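PDB 3HDX: SusD superfamily protein, which probably binds polysaccharide at the outer membrane of a gut Bacteroides, as a SusD-family partner in carbohydrate uptake. Local coordinates for residues L41-L54 and V57-L69. Sequence-based numbering, arbitrary orientation. Where two conformers were deposited one is given.
With EDO (1,2-ethanediol), chain H.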
# COMPACT_ATOMS: atom_id res chain seq x y z
N LEU A 41 8.39 1.20 -9.00
CA LEU A 41 9.31 1.08 -10.15
C LEU A 41 8.71 1.54 -11.46
O LEU A 41 9.40 2.19 -12.27
CB LEU A 41 9.85 -0.35 -10.22
CG LEU A 41 10.92 -0.67 -11.30
CD1 LEU A 41 12.17 0.18 -11.08
CD2 LEU A 41 11.24 -2.17 -11.20
N ARG A 42 7.45 1.19 -11.69
CA ARG A 42 6.71 1.47 -12.93
C ARG A 42 6.57 2.98 -13.15
O ARG A 42 5.89 3.67 -12.40
CB ARG A 42 5.36 0.78 -12.88
CG ARG A 42 4.63 0.76 -14.17
CD ARG A 42 3.34 0.04 -14.02
NE ARG A 42 2.66 -0.10 -15.30
CZ ARG A 42 1.39 -0.47 -15.42
NH1 ARG A 42 0.67 -0.81 -14.33
NH2 ARG A 42 0.84 -0.52 -16.63
N LYS A 43 7.23 3.47 -14.20
CA LYS A 43 7.33 4.90 -14.51
C LYS A 43 7.74 5.75 -13.29
O LYS A 43 7.39 6.93 -13.16
CB LYS A 43 6.04 5.42 -15.16
CG LYS A 43 5.66 4.75 -16.47
CD LYS A 43 6.72 4.89 -17.56
CE LYS A 43 7.00 6.33 -17.93
NZ LYS A 43 8.11 6.48 -18.94
N GLY A 44 8.58 5.14 -12.44
CA GLY A 44 8.98 5.74 -11.21
C GLY A 44 10.23 6.56 -11.29
O GLY A 44 10.71 6.90 -12.37
N ASP A 45 10.76 6.85 -10.09
CA ASP A 45 11.96 7.70 -9.93
C ASP A 45 13.21 6.92 -9.75
O ASP A 45 14.27 7.54 -9.58
CB ASP A 45 11.75 8.65 -8.76
CG ASP A 45 10.59 9.62 -9.04
OD1 ASP A 45 10.53 10.11 -10.18
OD2 ASP A 45 9.79 9.89 -8.12
N PHE A 46 13.11 5.58 -9.81
CA PHE A 46 14.27 4.70 -9.67
C PHE A 46 14.94 4.40 -11.01
O PHE A 46 14.31 3.95 -11.97
CB PHE A 46 13.91 3.41 -8.95
CG PHE A 46 13.62 3.58 -7.50
CD1 PHE A 46 12.34 3.85 -7.06
CD2 PHE A 46 14.63 3.45 -6.55
CE1 PHE A 46 12.06 4.02 -5.72
CE2 PHE A 46 14.35 3.60 -5.21
CZ PHE A 46 13.04 3.88 -4.79
N THR A 47 16.24 4.64 -11.01
CA THR A 47 17.11 4.24 -12.10
C THR A 47 17.46 2.77 -11.83
O THR A 47 17.64 2.36 -10.68
CB THR A 47 18.39 5.11 -12.11
OG1 THR A 47 18.02 6.44 -12.45
CG2 THR A 47 19.41 4.61 -13.14
N VAL A 48 17.54 1.98 -12.90
CA VAL A 48 17.90 0.57 -12.81
C VAL A 48 19.38 0.43 -13.13
O VAL A 48 19.83 0.89 -14.18
CB VAL A 48 17.05 -0.32 -13.77
CG1 VAL A 48 17.50 -1.82 -13.69
CG2 VAL A 48 15.56 -0.17 -13.46
N TYR A 49 20.13 -0.25 -12.24
CA TYR A 49 21.57 -0.39 -12.40
C TYR A 49 21.95 -1.24 -13.61
O TYR A 49 22.75 -0.80 -14.46
CB TYR A 49 22.18 -1.00 -11.15
CG TYR A 49 23.69 -0.92 -11.10
CD1 TYR A 49 24.32 0.24 -10.69
CD2 TYR A 49 24.46 -2.01 -11.46
CE1 TYR A 49 25.73 0.33 -10.64
CE2 TYR A 49 25.89 -1.94 -11.42
CZ TYR A 49 26.49 -0.77 -11.02
OH TYR A 49 27.88 -0.69 -10.96
N LYS A 50 21.36 -2.44 -13.69
CA LYS A 50 21.68 -3.36 -14.78
C LYS A 50 20.60 -4.27 -15.31
O LYS A 50 20.70 -4.69 -16.44
CB LYS A 50 22.92 -4.23 -14.40
CG LYS A 50 22.77 -5.28 -13.34
CD LYS A 50 24.09 -6.16 -13.18
N ARG A 51 19.58 -4.59 -14.50
CA ARG A 51 18.61 -5.61 -14.91
C ARG A 51 17.63 -5.15 -15.98
O ARG A 51 16.86 -4.23 -15.77
CB ARG A 51 17.86 -6.16 -13.71
CG ARG A 51 18.70 -7.05 -12.86
CD ARG A 51 18.04 -7.56 -11.64
NE ARG A 51 16.76 -8.23 -11.87
CZ ARG A 51 15.98 -8.74 -10.90
NH1 ARG A 51 16.35 -8.72 -9.61
NH2 ARG A 51 14.81 -9.29 -11.22
N SER A 52 17.60 -5.87 -17.11
CA SER A 52 16.68 -5.52 -18.19
C SER A 52 15.21 -5.79 -17.79
O SER A 52 14.32 -5.10 -18.26
CB SER A 52 17.03 -6.22 -19.52
OG SER A 52 18.34 -5.87 -19.96
N ASP A 53 14.98 -6.79 -16.93
CA ASP A 53 13.61 -7.12 -16.48
C ASP A 53 13.01 -5.98 -15.65
O ASP A 53 11.93 -5.49 -15.92
CB ASP A 53 13.47 -8.52 -15.84
CG ASP A 53 14.33 -8.74 -14.62
OD1 ASP A 53 15.12 -7.87 -14.21
OD2 ASP A 53 14.18 -9.80 -13.97
N LEU A 54 13.80 -5.49 -14.70
CA LEU A 54 13.39 -4.31 -13.88
C LEU A 54 13.25 -3.08 -14.78
O LEU A 54 12.32 -2.31 -14.64
CB LEU A 54 14.41 -4.07 -12.77
CG LEU A 54 14.60 -5.14 -11.70
CD1 LEU A 54 15.65 -4.72 -10.67
CD2 LEU A 54 13.28 -5.49 -10.99
N VAL A 57 9.85 -3.09 -16.45
CA VAL A 57 8.80 -2.58 -15.56
C VAL A 57 8.83 -1.04 -15.54
O VAL A 57 7.80 -0.37 -15.71
CB VAL A 57 8.96 -3.11 -14.13
CG1 VAL A 57 7.90 -2.49 -13.20
CG2 VAL A 57 8.92 -4.67 -14.11
N SER A 58 10.01 -0.48 -15.31
CA SER A 58 10.18 0.95 -15.24
C SER A 58 9.67 1.66 -16.51
O SER A 58 9.02 2.71 -16.43
CB SER A 58 11.64 1.30 -14.94
OG SER A 58 11.82 2.71 -14.87
N ASP A 59 9.93 1.06 -17.67
CA ASP A 59 9.46 1.60 -18.94
C ASP A 59 8.03 1.28 -19.31
O ASP A 59 7.58 1.74 -20.35
CB ASP A 59 10.34 1.05 -20.08
CG ASP A 59 11.80 1.51 -20.02
OD1 ASP A 59 12.11 2.57 -19.44
OD2 ASP A 59 12.62 0.81 -20.67
N ASN A 60 7.30 0.54 -18.47
CA ASN A 60 5.94 0.09 -18.81
C ASN A 60 5.89 -0.82 -20.06
O ASN A 60 4.89 -0.82 -20.78
CB ASN A 60 4.95 1.26 -18.97
CG ASN A 60 3.49 0.80 -18.88
OD1 ASN A 60 3.20 -0.09 -18.08
ND2 ASN A 60 2.60 1.34 -19.74
N GLU A 61 6.97 -1.60 -20.28
CA GLU A 61 7.07 -2.56 -21.39
C GLU A 61 6.74 -3.92 -20.80
O GLU A 61 7.58 -4.83 -20.74
CB GLU A 61 8.47 -2.53 -22.00
CG GLU A 61 8.80 -1.26 -22.73
CD GLU A 61 8.12 -1.17 -24.09
OE1 GLU A 61 7.48 -2.18 -24.49
OE2 GLU A 61 8.25 -0.11 -24.75
N LEU A 62 5.47 -4.07 -20.37
CA LEU A 62 5.06 -5.24 -19.60
C LEU A 62 4.83 -6.55 -20.36
O LEU A 62 4.61 -7.59 -19.74
CB LEU A 62 3.84 -4.88 -18.74
CG LEU A 62 3.93 -3.62 -17.87
CD1 LEU A 62 2.65 -3.53 -17.02
CD2 LEU A 62 5.20 -3.58 -17.00
N ASN A 63 4.89 -6.44 -21.69
CA ASN A 63 4.81 -7.61 -22.60
C ASN A 63 6.17 -8.16 -23.01
O ASN A 63 6.24 -9.15 -23.78
CB ASN A 63 4.00 -7.29 -23.86
CG ASN A 63 2.60 -7.77 -23.78
OD1 ASN A 63 2.20 -8.39 -22.79
ND2 ASN A 63 1.84 -7.49 -24.82
N LYS A 64 7.26 -7.59 -22.49
CA LYS A 64 8.59 -8.12 -22.82
C LYS A 64 8.77 -9.51 -22.21
O LYS A 64 8.18 -9.81 -21.17
CB LYS A 64 9.72 -7.13 -22.46
CG LYS A 64 9.79 -5.96 -23.45
CD LYS A 64 11.01 -5.10 -23.23
CE LYS A 64 11.21 -4.10 -24.36
NZ LYS A 64 12.30 -3.06 -24.12
N PRO A 65 9.56 -10.38 -22.88
CA PRO A 65 9.68 -11.79 -22.47
C PRO A 65 10.59 -12.06 -21.26
O PRO A 65 11.66 -12.72 -21.40
CB PRO A 65 10.22 -12.46 -23.76
CG PRO A 65 11.17 -11.44 -24.30
CD PRO A 65 10.40 -10.10 -24.08
N TYR A 66 10.20 -11.53 -20.10
CA TYR A 66 10.95 -11.70 -18.85
C TYR A 66 10.09 -12.45 -17.87
O TYR A 66 8.91 -12.13 -17.68
CB TYR A 66 11.43 -10.35 -18.27
CG TYR A 66 12.36 -9.62 -19.18
CD1 TYR A 66 13.66 -10.11 -19.42
CD2 TYR A 66 11.97 -8.46 -19.83
CE1 TYR A 66 14.51 -9.44 -20.27
CE2 TYR A 66 12.84 -7.77 -20.68
CZ TYR A 66 14.09 -8.27 -20.91
OH TYR A 66 14.93 -7.59 -21.76
N ASP A 67 10.68 -13.46 -17.24
CA ASP A 67 10.00 -14.29 -16.26
C ASP A 67 9.39 -13.47 -15.09
O ASP A 67 8.30 -13.75 -14.62
CB ASP A 67 10.95 -15.36 -15.71
CG ASP A 67 10.24 -16.52 -15.02
OD1 ASP A 67 9.22 -17.00 -15.53
OD2 ASP A 67 10.76 -16.97 -13.98
N LEU A 68 10.11 -12.44 -14.64
CA LEU A 68 9.62 -11.58 -13.56
C LEU A 68 8.25 -11.02 -13.90
O LEU A 68 7.36 -11.01 -13.05
CB LEU A 68 10.57 -10.40 -13.30
CG LEU A 68 10.09 -9.35 -12.26
CD1 LEU A 68 9.87 -10.00 -10.89
CD2 LEU A 68 11.14 -8.20 -12.17
N LEU A 69 8.14 -10.51 -15.13
CA LEU A 69 6.90 -9.90 -15.59
C LEU A 69 5.77 -10.92 -15.62
O LEU A 69 4.62 -10.63 -15.17
CB LEU A 69 7.06 -9.24 -16.96
CG LEU A 69 7.99 -8.03 -17.07
CD1 LEU A 69 8.15 -7.58 -18.52
CD2 LEU A 69 7.60 -6.92 -16.21
C1 EDO H . 14.46 7.63 -13.46
O1 EDO H . 13.12 8.13 -13.49
C2 EDO H . 14.88 7.34 -14.89
O2 EDO H . 14.04 6.30 -15.39
O HOH W 1 7.97 4.40 -21.18
O HOH W 2 11.11 5.14 -18.65
O HOH W 3 10.88 5.25 -14.75
O HOH W 4 14.32 3.56 -14.88
O HOH W 5 12.93 -11.90 -15.25
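Arg42 reaches along the C-terminal end of helix 52-58 to hold Asn60. Arg42 CB lies 4.2 Å from Val57 CG1, CG passes beside Val57 O, and CD comes up to Asn60 OD1. CG stands anti to the backbone N (chi1 -168°) and the chain runs on extended, which carries the guanidinium past the helix end. There Arg42 NE and NH2 both donate to Asn60 OD1, each at 2.8 Å, gripping it side-on from the same face of the amide; the oxygen lies close to the guanidinium plane, while the amide is turned 37° from it. CZ lies near that oxygen and near Leu62 CD1, which sits over one face of the guanidinium, toward its rim, 3.5 Å from Arg42 NH2. Arg42 NH1 and NH2 also bond weakly to the carbonyl oxygens of Ile456 and Tyr457, and Asn60 ND2 donates to Gly455 O, tying this corner to a C-terminal loop. A leucine in place of Arg42 would probably leave Asn60 OD1 without both donors, with the amide held on its ND2 side by Gly455 O.

Lys43 N donates to Ser58 O (3.0 Å), and Leu41 CD2 packs crosswise on Val57 CB. Ser58 OG is linked through two waters to the carbonyls of Gly44 and Phe46.

At the other end of the helix, Tyr66 lays a ring face over Asp53 CA in a CH-pi contact, 4.0 Å from the ring centroid. Arg51 holds the Asp53 carboxylate with NE and NH2, one oxygen each, and a water joins Asp53 OD2 to Leu68 N at the start of helix 67-73. Leu54 CD2 meets Leu68 CD2 at 3.6 Å.

The connections flanking helix 52-58 thus pack against it, and Asn60 closes it with a Schellman motif, within the mainly helical SusD fold.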